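Local coordinates for protein probable zinc protease PqqL (Escherichia coli, PDB 6OFS) that probably acts as a zinc-dependent endopeptidase of the M16 (insulinase) family in the periplasm, cleaving peptide bonds with a single bound zinc ion, at residues E57-N62 with L129-E134; Q595-R600 with R696-I701; E730-V735 with A798-P803; N759-K764 with E827-E832. All coordinates share one frame; numbering follows the deposited sequence.

Contact 1 (E57-N62 with L129-E134). With ZN (zinc ion), chain B.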
loop_
_atom_site.group_PDB
_atom_site.type_symbol
_atom_site.label_atom_id
_atom_site.label_comp_id
_atom_site.label_asym_id
_atom_site.label_seq_id
_atom_site.Cartn_x
_atom_site.Cartn_y
_atom_site.Cartn_z
ATOM N N GLU A 57 -28.468 10.407 34.484
ATOM C CA GLU A 57 -27.777 9.110 34.419
ATOM C C GLU A 57 -27.977 8.345 35.757
ATOM O O GLU A 57 -28.486 7.223 35.751
ATOM C CB GLU A 57 -26.285 9.332 34.099
ATOM C CG GLU A 57 -25.428 8.082 34.074
ATOM C CD GLU A 57 -24.178 8.196 34.919
ATOM O OE1 GLU A 57 -24.128 7.556 35.994
ATOM O OE2 GLU A 57 -23.252 8.937 34.517
ATOM N N HIS A 58 -27.649 8.997 36.894
ATOM C CA HIS A 58 -27.830 8.431 38.239
ATOM C C HIS A 58 -29.306 8.054 38.526
ATOM O O HIS A 58 -29.564 6.962 39.029
ATOM C CB HIS A 58 -27.326 9.421 39.294
ATOM C CG HIS A 58 -25.852 9.350 39.543
ATOM N ND1 HIS A 58 -25.342 8.928 40.768
ATOM C CD2 HIS A 58 -24.821 9.651 38.722
ATOM C CE1 HIS A 58 -24.028 8.985 40.645
ATOM N NE2 HIS A 58 -23.664 9.403 39.429
ATOM N N MET A 59 -30.264 8.943 38.159
ATOM C CA MET A 59 -31.696 8.758 38.417
ATOM C C MET A 59 -32.337 7.565 37.703
ATOM O O MET A 59 -33.445 7.169 38.085
ATOM C CB MET A 59 -32.484 10.039 38.135
ATOM C CG MET A 59 -32.343 11.086 39.225
ATOM S SD MET A 59 -32.528 10.468 40.923
ATOM C CE MET A 59 -34.259 10.211 40.995
ATOM N N MET A 60 -31.637 6.971 36.710
ATOM C CA MET A 60 -32.090 5.791 35.957
ATOM C C MET A 60 -32.108 4.550 36.830
ATOM O O MET A 60 -32.842 3.592 36.547
ATOM C CB MET A 60 -31.202 5.547 34.726
ATOM C CG MET A 60 -31.380 6.568 33.624
ATOM S SD MET A 60 -33.089 6.879 33.100
ATOM C CE MET A 60 -33.361 8.461 33.946
ATOM N N PHE A 61 -31.299 4.583 37.899
ATOM C CA PHE A 61 -31.155 3.518 38.879
ATOM C C PHE A 61 -31.969 3.809 40.144
ATOM O O PHE A 61 -31.958 2.990 41.064
ATOM C CB PHE A 61 -29.659 3.304 39.190
ATOM C CG PHE A 61 -28.889 2.829 37.978
ATOM C CD1 PHE A 61 -28.835 1.474 37.657
ATOM C CD2 PHE A 61 -28.300 3.738 37.108
ATOM C CE1 PHE A 61 -28.184 1.038 36.501
ATOM C CE2 PHE A 61 -27.661 3.302 35.945
ATOM C CZ PHE A 61 -27.596 1.953 35.656
ATOM N N ASN A 62 -32.710 4.947 40.173
ATOM C CA ASN A 62 -33.483 5.355 41.340
ATOM C C ASN A 62 -35.002 5.541 41.079
ATOM O O ASN A 62 -35.627 6.432 41.669
ATOM C CB ASN A 62 -32.854 6.602 41.982
ATOM C CG ASN A 62 -31.523 6.301 42.637
ATOM O OD1 ASN A 62 -30.485 6.242 41.977
ATOM N ND2 ASN A 62 -31.520 6.089 43.947
ATOM N N LEU A 129 -38.308 12.279 46.778
ATOM C CA LEU A 129 -37.508 11.678 47.842
ATOM C C LEU A 129 -36.253 11.036 47.282
ATOM O O LEU A 129 -35.172 11.246 47.830
ATOM C CB LEU A 129 -38.327 10.669 48.663
ATOM C CG LEU A 129 -39.325 11.302 49.630
ATOM C CD1 LEU A 129 -40.547 10.427 49.814
ATOM C CD2 LEU A 129 -38.667 11.635 50.962
ATOM N N GLU A 130 -36.389 10.325 46.145
ATOM C CA GLU A 130 -35.288 9.661 45.449
ATOM C C GLU A 130 -34.284 10.654 44.829
ATOM O O GLU A 130 -33.074 10.364 44.800
ATOM C CB GLU A 130 -35.810 8.641 44.426
ATOM C CG GLU A 130 -35.933 7.231 44.999
ATOM C CD GLU A 130 -34.658 6.437 45.266
ATOM O OE1 GLU A 130 -33.577 7.042 45.463
ATOM O OE2 GLU A 130 -34.753 5.188 45.300
ATOM N N VAL A 131 -34.776 11.841 44.393
ATOM C CA VAL A 131 -33.948 12.924 43.853
ATOM C C VAL A 131 -33.057 13.471 44.991
ATOM O O VAL A 131 -31.832 13.512 44.841
ATOM C CB VAL A 131 -34.792 14.049 43.179
ATOM C CG1 VAL A 131 -33.982 15.338 43.014
ATOM C CG2 VAL A 131 -35.360 13.600 41.832
ATOM N N ASP A 132 -33.674 13.842 46.137
ATOM C CA ASP A 132 -32.981 14.394 47.310
ATOM C C ASP A 132 -31.866 13.482 47.846
ATOM O O ASP A 132 -30.806 13.984 48.243
ATOM C CB ASP A 132 -33.980 14.783 48.409
ATOM C CG ASP A 132 -34.905 15.942 48.043
ATOM O OD1 ASP A 132 -34.521 16.768 47.166
ATOM O OD2 ASP A 132 -36.003 16.042 48.645
ATOM N N ALA A 133 -32.082 12.153 47.799
ATOM C CA ALA A 133 -31.076 11.179 48.214
ATOM C C ALA A 133 -29.865 11.150 47.249
ATOM O O ALA A 133 -28.741 11.012 47.747
ATOM C CB ALA A 133 -31.691 9.798 48.341
ATOM N N GLU A 134 -30.080 11.315 45.896
ATOM C CA GLU A 134 -28.987 11.306 44.895
ATOM C C GLU A 134 -28.084 12.507 44.971
ATOM O O GLU A 134 -26.896 12.377 44.668
ATOM C CB GLU A 134 -29.471 11.146 43.434
ATOM C CG GLU A 134 -29.585 9.715 42.921
ATOM C CD GLU A 134 -28.494 8.728 43.280
ATOM O OE1 GLU A 134 -27.384 8.821 42.709
ATOM O OE2 GLU A 134 -28.761 7.848 44.129
HETATM ZN ZN ZN B . -21.670 9.384 38.744
#
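The His58 ring meets Glu134 at its edge: OE1 of Glu134 lies close to the ring plane, and ND1 of His58 donates to it over 2.8 Å. Ring and carboxylate planes differ by 36°. From the far side of the imidazole, NE2 of His58 binds the zinc ion at 2.1 Å, with His54 supplying a second ligand. The Asn62 amide reaches the same helix nearer its start. Its ND2 donates to OE1 of Glu130 at 2.7 Å, coming from above a carboxylate turned 81° from the amide, a join that suits a short polar side chain leaving a tight turn. Between these polar links lies Met59, whose flexible thioether, bent at chi2 and chi3, sets SD 3.6 Å from CG of Glu134 and CE 3.7 Å from CG2 of Val131. His54, Glu57 and His58 form the inverted HXXEH zinc motif of M16 peptidases, in which Glu57 is the predicted proton acceptor. Glu134 is predicted as a zinc ligand, yet in this model its nearest oxygen, OE1, stands 7.0 Å from the zinc ion. Here its chemistry is second-shell: by accepting from ND1 it probably fixes the rotation of His58 and helps to present NE2 to the metal.

Contact 2 (Q595-R600 with R696-I701)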
loop_
_atom_site.group_PDB
_atom_site.type_symbol
_atom_site.label_atom_id
_atom_site.label_comp_id
_atom_site.label_asym_id
_atom_site.label_seq_id
_atom_site.Cartn_x
_atom_site.Cartn_y
_atom_site.Cartn_z
ATOM N N GLN A 595 17.573 -15.237 -2.790
ATOM C CA GLN A 595 16.470 -14.784 -1.928
ATOM C C GLN A 595 15.564 -13.818 -2.675
ATOM O O GLN A 595 14.351 -13.895 -2.525
ATOM C CB GLN A 595 16.982 -14.071 -0.657
ATOM C CG GLN A 595 17.735 -14.960 0.314
ATOM C CD GLN A 595 18.346 -14.223 1.471
ATOM O OE1 GLN A 595 18.740 -13.059 1.378
ATOM N NE2 GLN A 595 18.451 -14.903 2.594
ATOM N N LEU A 596 16.153 -12.905 -3.459
ATOM C CA LEU A 596 15.394 -11.900 -4.190
ATOM C C LEU A 596 14.634 -12.499 -5.351
ATOM O O LEU A 596 13.479 -12.133 -5.525
ATOM C CB LEU A 596 16.269 -10.698 -4.603
ATOM C CG LEU A 596 15.552 -9.485 -5.224
ATOM C CD1 LEU A 596 14.389 -8.996 -4.384
ATOM C CD2 LEU A 596 16.520 -8.377 -5.517
ATOM N N ILE A 597 15.231 -13.453 -6.089
ATOM C CA ILE A 597 14.557 -14.179 -7.184
ATOM C C ILE A 597 13.300 -14.883 -6.633
ATOM O O ILE A 597 12.208 -14.733 -7.193
ATOM C CB ILE A 597 15.542 -15.183 -7.872
ATOM C CG1 ILE A 597 16.321 -14.521 -9.029
ATOM C CG2 ILE A 597 14.860 -16.478 -8.323
ATOM C CD1 ILE A 597 15.525 -14.200 -10.316
ATOM N N ASN A 598 13.471 -15.608 -5.504
ATOM C CA ASN A 598 12.429 -16.355 -4.819
ATOM C C ASN A 598 11.322 -15.449 -4.344
ATOM O O ASN A 598 10.162 -15.732 -4.590
ATOM C CB ASN A 598 13.025 -17.121 -3.633
ATOM C CG ASN A 598 12.010 -17.912 -2.833
ATOM O OD1 ASN A 598 11.198 -17.363 -2.081
ATOM N ND2 ASN A 598 12.038 -19.220 -2.970
ATOM N N GLN A 599 11.679 -14.382 -3.628
ATOM C CA GLN A 599 10.701 -13.473 -3.041
ATOM C C GLN A 599 9.969 -12.658 -4.091
ATOM O O GLN A 599 8.812 -12.308 -3.864
ATOM C CB GLN A 599 11.332 -12.592 -1.947
ATOM C CG GLN A 599 11.741 -13.347 -0.669
ATOM C CD GLN A 599 10.622 -13.645 0.311
ATOM O OE1 GLN A 599 9.505 -13.129 0.230
ATOM N NE2 GLN A 599 10.912 -14.478 1.289
ATOM N N ARG A 600 10.604 -12.395 -5.257
ATOM C CA ARG A 600 9.929 -11.667 -6.328
ATOM C C ARG A 600 8.850 -12.532 -6.979
ATOM O O ARG A 600 7.856 -12.003 -7.468
ATOM C CB ARG A 600 10.939 -11.117 -7.342
ATOM C CG ARG A 600 10.365 -10.476 -8.619
ATOM C CD ARG A 600 9.642 -9.149 -8.402
ATOM N NE ARG A 600 8.998 -8.674 -9.632
ATOM C CZ ARG A 600 7.881 -9.180 -10.157
ATOM N NH1 ARG A 600 7.264 -10.201 -9.570
ATOM N NH2 ARG A 600 7.373 -8.672 -11.267
ATOM N N ARG A 696 17.139 -24.880 -1.953
ATOM C CA ARG A 696 16.530 -24.016 -0.939
ATOM C C ARG A 696 15.705 -22.847 -1.535
ATOM O O ARG A 696 14.659 -22.529 -0.969
ATOM C CB ARG A 696 17.605 -23.510 0.057
ATOM C CG ARG A 696 17.068 -22.734 1.256
ATOM C CD ARG A 696 18.128 -22.532 2.319
ATOM N NE ARG A 696 17.862 -21.346 3.136
ATOM C CZ ARG A 696 17.233 -21.362 4.307
ATOM N NH1 ARG A 696 16.788 -22.505 4.815
ATOM N NH2 ARG A 696 17.027 -20.232 4.970
ATOM N N TYR A 697 16.148 -22.226 -2.657
ATOM C CA TYR A 697 15.446 -21.056 -3.204
ATOM C C TYR A 697 14.690 -21.265 -4.536
ATOM O O TYR A 697 13.687 -20.578 -4.770
ATOM C CB TYR A 697 16.403 -19.856 -3.320
ATOM C CG TYR A 697 16.878 -19.347 -1.972
ATOM C CD1 TYR A 697 16.080 -18.505 -1.203
ATOM C CD2 TYR A 697 18.102 -19.745 -1.445
ATOM C CE1 TYR A 697 16.489 -18.069 0.057
ATOM C CE2 TYR A 697 18.527 -19.307 -0.190
ATOM C CZ TYR A 697 17.718 -18.463 0.557
ATOM O OH TYR A 697 18.118 -18.014 1.795
ATOM N N LEU A 698 15.144 -22.186 -5.396
ATOM C CA LEU A 698 14.489 -22.428 -6.689
ATOM C C LEU A 698 13.681 -23.744 -6.713
ATOM O O LEU A 698 12.734 -23.874 -7.491
ATOM C CB LEU A 698 15.507 -22.357 -7.847
ATOM C CG LEU A 698 16.616 -21.277 -7.756
ATOM C CD1 LEU A 698 17.536 -21.346 -8.946
ATOM C CD2 LEU A 698 16.049 -19.860 -7.657
ATOM N N GLY A 699 14.052 -24.681 -5.842
ATOM C CA GLY A 699 13.390 -25.972 -5.703
ATOM C C GLY A 699 12.219 -25.944 -4.744
ATOM O O GLY A 699 11.399 -26.869 -4.718
ATOM N N SER A 700 12.131 -24.858 -3.975
ATOM C CA SER A 700 11.114 -24.584 -2.966
ATOM C C SER A 700 9.833 -23.963 -3.536
ATOM O O SER A 700 8.784 -24.052 -2.891
ATOM C CB SER A 700 11.696 -23.657 -1.906
ATOM O OG SER A 700 12.693 -24.344 -1.170
ATOM N N ILE A 701 9.927 -23.304 -4.715
ATOM C CA ILE A 701 8.808 -22.635 -5.380
ATOM C C ILE A 701 7.757 -23.670 -5.765
ATOM O O ILE A 701 8.085 -24.696 -6.361
ATOM C CB ILE A 701 9.261 -21.717 -6.553
ATOM C CG1 ILE A 701 10.201 -20.605 -6.030
ATOM C CG2 ILE A 701 8.051 -21.106 -7.289
ATOM C CD1 ILE A 701 11.101 -19.930 -7.068
#
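Gln595 and Tyr697 run side by side in the same direction, the aliphatic part of the glutamine lying against the ring so that CG of Gln595 comes 3.4 Å from CE1 of Tyr697. The two chains finish in a polar contact, where NE2 of Gln595 donates to OH of Tyr697 at 3.2 Å, the amide standing 75° to the ring. The phenol oxygen is also hydrogen-bonded to Glu591, one turn earlier on the same helix as Gln595. Backbone N of Gln595 sits over the rim of one ring face, and CG of Arg696 over the rim of the other, which suits a broad flat residue. Replacing Tyr697 by an alanine would probably leave the amide of Gln595 and the carboxylate of Glu591 without their shared hydroxyl and open a gap between Gln595 and Arg696.

Asn598, a turn further on, points at the backbone instead. With CG anti to its own N (chi1 179°), its ND2 reaches O of Tyr697 at 2.8 Å in a nearly straight bond of 171°. This satisfies a carbonyl where helix 687-697 gives out, and asparagine is short enough to fit there. Toward strand 677-682, Ile597 and Leu698 cross at a slant, CG2 of Ile597 touching CD2 of Leu698 at 3.6 Å. Both branched chains, and Ile701 with them, rest on Phe679 of that strand. Helix 591-602 and the end of helix 687-697 thus pack together against one strand of a mixed sheet, consistent with the layered alpha/beta build of M16 peptidase domains.

Contact 3 (E730-V735 with A798-P803)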
loop_
_atom_site.group_PDB
_atom_site.type_symbol
_atom_site.label_atom_id
_atom_site.label_comp_id
_atom_site.label_asym_id
_atom_site.label_seq_id
_atom_site.Cartn_x
_atom_site.Cartn_y
_atom_site.Cartn_z
ATOM N N GLU A 730 4.159 17.753 -42.079
ATOM C CA GLU A 730 5.609 17.675 -42.219
ATOM C C GLU A 730 5.819 17.264 -43.694
ATOM O O GLU A 730 5.064 16.426 -44.195
ATOM C CB GLU A 730 6.136 16.586 -41.259
ATOM C CG GLU A 730 7.643 16.470 -41.105
ATOM C CD GLU A 730 8.094 15.234 -40.342
ATOM O OE1 GLU A 730 7.861 14.108 -40.838
ATOM O OE2 GLU A 730 8.689 15.389 -39.250
ATOM N N PRO A 731 6.786 17.864 -44.428
ATOM C CA PRO A 731 6.959 17.503 -45.849
ATOM C C PRO A 731 7.846 16.281 -46.060
ATOM O O PRO A 731 8.688 16.251 -46.964
ATOM C CB PRO A 731 7.533 18.783 -46.472
ATOM C CG PRO A 731 8.113 19.566 -45.316
ATOM C CD PRO A 731 7.767 18.887 -44.022
ATOM N N VAL A 732 7.651 15.266 -45.201
ATOM C CA VAL A 732 8.384 14.006 -45.254
ATOM C C VAL A 732 7.393 12.869 -45.469
ATOM O O VAL A 732 6.461 12.682 -44.670
ATOM C CB VAL A 732 9.267 13.739 -43.998
ATOM C CG1 VAL A 732 10.157 12.519 -44.207
ATOM C CG2 VAL A 732 10.112 14.956 -43.613
ATOM N N ALA A 733 7.606 12.111 -46.554
ATOM C CA ALA A 733 6.828 10.912 -46.855
ATOM C C ALA A 733 7.534 9.756 -46.141
ATOM O O ALA A 733 8.752 9.613 -46.257
ATOM C CB ALA A 733 6.789 10.659 -48.355
ATOM N N GLN A 734 6.786 8.972 -45.371
ATOM C CA GLN A 734 7.310 7.810 -44.656
ATOM C C GLN A 734 6.685 6.561 -45.302
ATOM O O GLN A 734 5.465 6.426 -45.311
ATOM C CB GLN A 734 6.981 7.924 -43.150
ATOM C CG GLN A 734 7.790 6.995 -42.237
ATOM C CD GLN A 734 7.512 7.227 -40.758
ATOM O OE1 GLN A 734 7.696 8.335 -40.218
ATOM N NE2 GLN A 734 7.072 6.175 -40.066
ATOM N N VAL A 735 7.517 5.688 -45.895
ATOM C CA VAL A 735 7.081 4.455 -46.571
ATOM C C VAL A 735 7.544 3.202 -45.818
ATOM O O VAL A 735 8.731 3.059 -45.525
ATOM C CB VAL A 735 7.498 4.412 -48.073
ATOM C CG1 VAL A 735 7.104 3.091 -48.728
ATOM C CG2 VAL A 735 6.901 5.582 -48.848
ATOM N N ALA A 798 11.966 -0.006 -44.846
ATOM C CA ALA A 798 11.472 1.319 -44.465
ATOM C C ALA A 798 12.307 2.444 -45.074
ATOM O O ALA A 798 13.507 2.290 -45.240
ATOM C CB ALA A 798 11.422 1.457 -42.951
ATOM N N PHE A 799 11.669 3.558 -45.436
ATOM C CA PHE A 799 12.375 4.728 -45.941
ATOM C C PHE A 799 11.536 5.978 -45.791
ATOM O O PHE A 799 10.312 5.898 -45.710
ATOM C CB PHE A 799 12.932 4.552 -47.382
ATOM C CG PHE A 799 11.939 4.444 -48.517
ATOM C CD1 PHE A 799 11.507 5.581 -49.196
ATOM C CD2 PHE A 799 11.473 3.204 -48.940
ATOM C CE1 PHE A 799 10.587 5.480 -50.243
ATOM C CE2 PHE A 799 10.557 3.105 -49.996
ATOM C CZ PHE A 799 10.116 4.245 -50.634
ATOM N N THR A 800 12.212 7.125 -45.683
ATOM C CA THR A 800 11.593 8.447 -45.627
ATOM C C THR A 800 12.181 9.188 -46.805
ATOM O O THR A 800 13.388 9.088 -47.058
ATOM C CB THR A 800 11.831 9.171 -44.292
ATOM O OG1 THR A 800 13.231 9.265 -44.043
ATOM C CG2 THR A 800 11.123 8.510 -43.116
ATOM N N CYS A 801 11.338 9.896 -47.552
ATOM C CA CYS A 801 11.765 10.605 -48.763
ATOM C C CYS A 801 10.908 11.849 -48.972
ATOM O O CYS A 801 10.024 12.144 -48.165
ATOM C CB CYS A 801 11.637 9.662 -49.956
ATOM S SG CYS A 801 9.924 9.193 -50.333
ATOM N N GLN A 802 11.135 12.526 -50.104
ATOM C CA GLN A 802 10.358 13.673 -50.563
ATOM C C GLN A 802 9.035 13.080 -51.091
ATOM O O GLN A 802 9.088 12.066 -51.794
ATOM C CB GLN A 802 11.112 14.398 -51.698
ATOM C CG GLN A 802 10.676 15.843 -51.915
ATOM C CD GLN A 802 11.134 16.401 -53.243
ATOM O OE1 GLN A 802 12.174 16.016 -53.805
ATOM N NE2 GLN A 802 10.364 17.340 -53.774
ATOM N N PRO A 803 7.858 13.668 -50.762
ATOM C CA PRO A 803 6.574 13.067 -51.199
ATOM C C PRO A 803 6.449 12.709 -52.687
ATOM O O PRO A 803 5.938 11.636 -53.010
ATOM C CB PRO A 803 5.526 14.101 -50.776
ATOM C CG PRO A 803 6.159 14.843 -49.664
ATOM C CD PRO A 803 7.637 14.862 -49.918
#
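Two neighbouring antiparallel strands of a mixed five-stranded sheet meet here, Ala733 pairing with Cys801 and Val735 with Phe799 as hydrogen-bonded pairs. Each pair has two backbone bonds: N of Ala733 to O of Cys801 and N of Cys801 to O of Ala733 are both 2.9 Å, while N of Val735 to O of Phe799 is 2.8 Å. The intervening pair, Gln734 with Thr800, is non-hydrogen-bonded, and there CA of Thr800 approaches O of Ala733. On the face holding Val735 and Phe799, the branched valine sits over the aromatic ring as a CH-pi contact, CB of Val735 lying 3.8 Å from the ring centroid. Phe799 achieves this by placing CG between its backbone N and carbonyl carbon (chi1 68°), which lays the ring beside the valine. This face is covered by helix 806-823, with Leu809 touching both Phe799 and Cys801, as expected of the helix-backed sheet of an M16 domain. An alanine in place of Phe799 would probably uncover Val735 and leave a gap beneath Leu809. On the other face, CG of Gln734 runs along CG2 of Thr800 at 3.8 Å, while the threonine hydroxyl turns to Ser779 of the next strand. Beyond the pairing, the small methyl CB of Ala733 admits Pro803, whose CA is 3.7 Å away.

Contact 4 (N759-K764 with E827-E832)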
loop_
_atom_site.group_PDB
_atom_site.type_symbol
_atom_site.label_atom_id
_atom_site.label_comp_id
_atom_site.label_asym_id
_atom_site.label_seq_id
_atom_site.Cartn_x
_atom_site.Cartn_y
_atom_site.Cartn_z
ATOM N N ASN A 759 20.926 -10.240 -45.546
ATOM C CA ASN A 759 20.322 -8.946 -45.201
ATOM C C ASN A 759 21.348 -7.836 -45.019
ATOM O O ASN A 759 21.023 -6.674 -45.304
ATOM C CB ASN A 759 19.379 -9.031 -43.996
ATOM C CG ASN A 759 18.584 -7.750 -43.745
ATOM O OD1 ASN A 759 18.750 -7.081 -42.708
ATOM N ND2 ASN A 759 17.724 -7.365 -44.700
ATOM N N VAL A 760 22.583 -8.178 -44.572
ATOM C CA VAL A 760 23.663 -7.188 -44.436
ATOM C C VAL A 760 24.009 -6.673 -45.854
ATOM O O VAL A 760 24.138 -5.464 -46.059
ATOM C CB VAL A 760 24.895 -7.762 -43.666
ATOM C CG1 VAL A 760 26.140 -6.888 -43.841
ATOM C CG2 VAL A 760 24.576 -7.949 -42.184
ATOM N N ALA A 761 24.081 -7.605 -46.822
ATOM C CA ALA A 761 24.356 -7.340 -48.230
ATOM C C ALA A 761 23.214 -6.560 -48.866
ATOM O O ALA A 761 23.460 -5.607 -49.611
ATOM C CB ALA A 761 24.564 -8.651 -48.973
ATOM N N LEU A 762 21.968 -6.963 -48.554
ATOM C CA LEU A 762 20.743 -6.346 -49.050
ATOM C C LEU A 762 20.629 -4.903 -48.584
ATOM O O LEU A 762 20.373 -4.026 -49.406
ATOM C CB LEU A 762 19.510 -7.178 -48.640
ATOM C CG LEU A 762 18.129 -6.622 -49.022
ATOM C CD1 LEU A 762 17.989 -6.431 -50.528
ATOM C CD2 LEU A 762 17.030 -7.527 -48.516
ATOM N N ALA A 763 20.868 -4.655 -47.282
ATOM C CA ALA A 763 20.822 -3.321 -46.681
ATOM C C ALA A 763 21.890 -2.398 -47.282
ATOM O O ALA A 763 21.704 -1.176 -47.302
ATOM C CB ALA A 763 20.988 -3.419 -45.171
ATOM N N LYS A 764 23.000 -2.988 -47.781
ATOM C CA LYS A 764 24.090 -2.253 -48.429
ATOM C C LYS A 764 23.599 -1.693 -49.781
ATOM O O LYS A 764 23.614 -0.475 -49.966
ATOM C CB LYS A 764 25.339 -3.143 -48.583
ATOM C CG LYS A 764 26.551 -2.436 -49.205
ATOM C CD LYS A 764 27.830 -3.286 -49.184
ATOM C CE LYS A 764 27.969 -4.237 -50.354
ATOM N NZ LYS A 764 29.221 -5.037 -50.267
ATOM N N GLU A 827 31.807 -13.828 -52.247
ATOM C CA GLU A 827 32.841 -14.402 -51.367
ATOM C C GLU A 827 33.351 -13.346 -50.374
ATOM O O GLU A 827 33.543 -13.639 -49.191
ATOM C CB GLU A 827 34.019 -14.936 -52.199
ATOM C CG GLU A 827 33.654 -16.064 -53.153
ATOM C CD GLU A 827 33.466 -17.441 -52.545
ATOM O OE1 GLU A 827 32.803 -18.276 -53.202
ATOM O OE2 GLU A 827 33.969 -17.688 -51.423
ATOM N N GLN A 828 33.540 -12.111 -50.877
ATOM C CA GLN A 828 33.998 -10.938 -50.145
ATOM C C GLN A 828 32.976 -10.522 -49.052
ATOM O O GLN A 828 33.381 -10.196 -47.935
ATOM C CB GLN A 828 34.261 -9.803 -51.150
ATOM C CG GLN A 828 34.922 -8.561 -50.566
ATOM C CD GLN A 828 34.478 -7.316 -51.293
ATOM O OE1 GLN A 828 35.196 -6.782 -52.154
ATOM N NE2 GLN A 828 33.276 -6.831 -50.972
ATOM N N GLU A 829 31.672 -10.547 -49.370
ATOM C CA GLU A 829 30.609 -10.199 -48.415
ATOM C C GLU A 829 30.477 -11.245 -47.295
ATOM O O GLU A 829 30.256 -10.880 -46.139
ATOM C CB GLU A 829 29.266 -10.013 -49.136
ATOM C CG GLU A 829 29.191 -8.752 -49.982
ATOM C CD GLU A 829 28.078 -8.724 -51.017
ATOM O OE1 GLU A 829 27.497 -9.797 -51.305
ATOM O OE2 GLU A 829 27.793 -7.625 -51.547
ATOM N N LEU A 830 30.605 -12.533 -47.641
ATOM C CA LEU A 830 30.524 -13.652 -46.707
ATOM C C LEU A 830 31.687 -13.639 -45.715
ATOM O O LEU A 830 31.467 -13.838 -44.521
ATOM C CB LEU A 830 30.488 -14.973 -47.483
ATOM C CG LEU A 830 30.318 -16.248 -46.667
ATOM C CD1 LEU A 830 28.927 -16.329 -46.046
ATOM C CD2 LEU A 830 30.601 -17.467 -47.519
ATOM N N ASN A 831 32.917 -13.395 -46.211
ATOM C CA ASN A 831 34.113 -13.302 -45.384
ATOM C C ASN A 831 34.045 -12.069 -44.473
ATOM O O ASN A 831 34.444 -12.167 -43.315
ATOM C CB ASN A 831 35.379 -13.320 -46.233
ATOM C CG ASN A 831 36.635 -13.470 -45.403
ATOM O OD1 ASN A 831 37.382 -12.508 -45.208
ATOM N ND2 ASN A 831 36.879 -14.670 -44.871
ATOM N N GLU A 832 33.484 -10.935 -44.983
ATOM C CA GLU A 832 33.237 -9.684 -44.247
ATOM C C GLU A 832 32.383 -10.021 -43.015
ATOM O O GLU A 832 32.752 -9.665 -41.897
ATOM C CB GLU A 832 32.450 -8.675 -45.126
ATOM C CG GLU A 832 33.249 -7.528 -45.727
ATOM C CD GLU A 832 32.731 -7.020 -47.063
ATOM O OE1 GLU A 832 33.487 -7.113 -48.054
ATOM O OE2 GLU A 832 31.577 -6.536 -47.127
#
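Gln828 is the first residue of 827-832 to approach Lys764, its amide end turning inward until NE2 stands 4.5 Å from NZ of Lys764, a marginal contact at the exposed side. Next comes Glu829, which carries the contact. Its CG lies anti to the carbonyl carbon (chi1 -71°) and the chain extends beyond, carrying the carboxylate across to helix 759-764. There OE2 receives NZ of Lys764 at 3.2 Å on its anti lone pair, a hydrogen-bonded salt bridge in which the two side chains meet at a slant. The lysine reaches it by a long arm that is straight except for a bend at chi3 (85°). The other oxygen, OE1 of Glu829, rests 3.9 Å from CB of Ala761. The small alanine suits this place, where its CA and that of Glu829 are 6.9 Å apart; the axes of segments 759-764 and 827-832, at 117° to each other, approach to 10.6 Å. A full turn after Gln828 comes Glu832, whose OE2 is 4.2 Å from NZ of Lys764, too far for a salt bridge but close enough that it probably adds to the negative surroundings of the ammonium group.

Glu829 has further partners. Its OE2 also forms a salt bridge with Arg820 of helix 806-823, and OE1 accepts a hydrogen bond from backbone N of Ser826, a bond like one half of a capping box, at the start of helix 827-842. A buried carboxylate is thereby matched by two cations and a backbone N-H near a helix N-terminus, surroundings that would probably favour its ionised form and tie three helices together at one group.

In the fold
Along the chain, contacts 1 and 2 close before the next opens, whereas contacts 3 and 4 interleave their segments. Contact 1 stands alone at the zinc site in the N-terminal half, its centre about 71 Å from that of contact 2 and about 109 Å from that of contact 4, all three others lying across the chain's centre. Contact 2 joins helices on the seven-stranded sheet that contains 677-682. Contacts 3 and 4, with centres about 27 Å apart, join parts of one sheet-and-helix unit: strand 733-742 leads into helix 749-771, and helix 806-823 has neighbours in both. Contacts 2 to 4 thus concern the build of the C-terminal half, far from the zinc, whose chemistry is confined to contact 1.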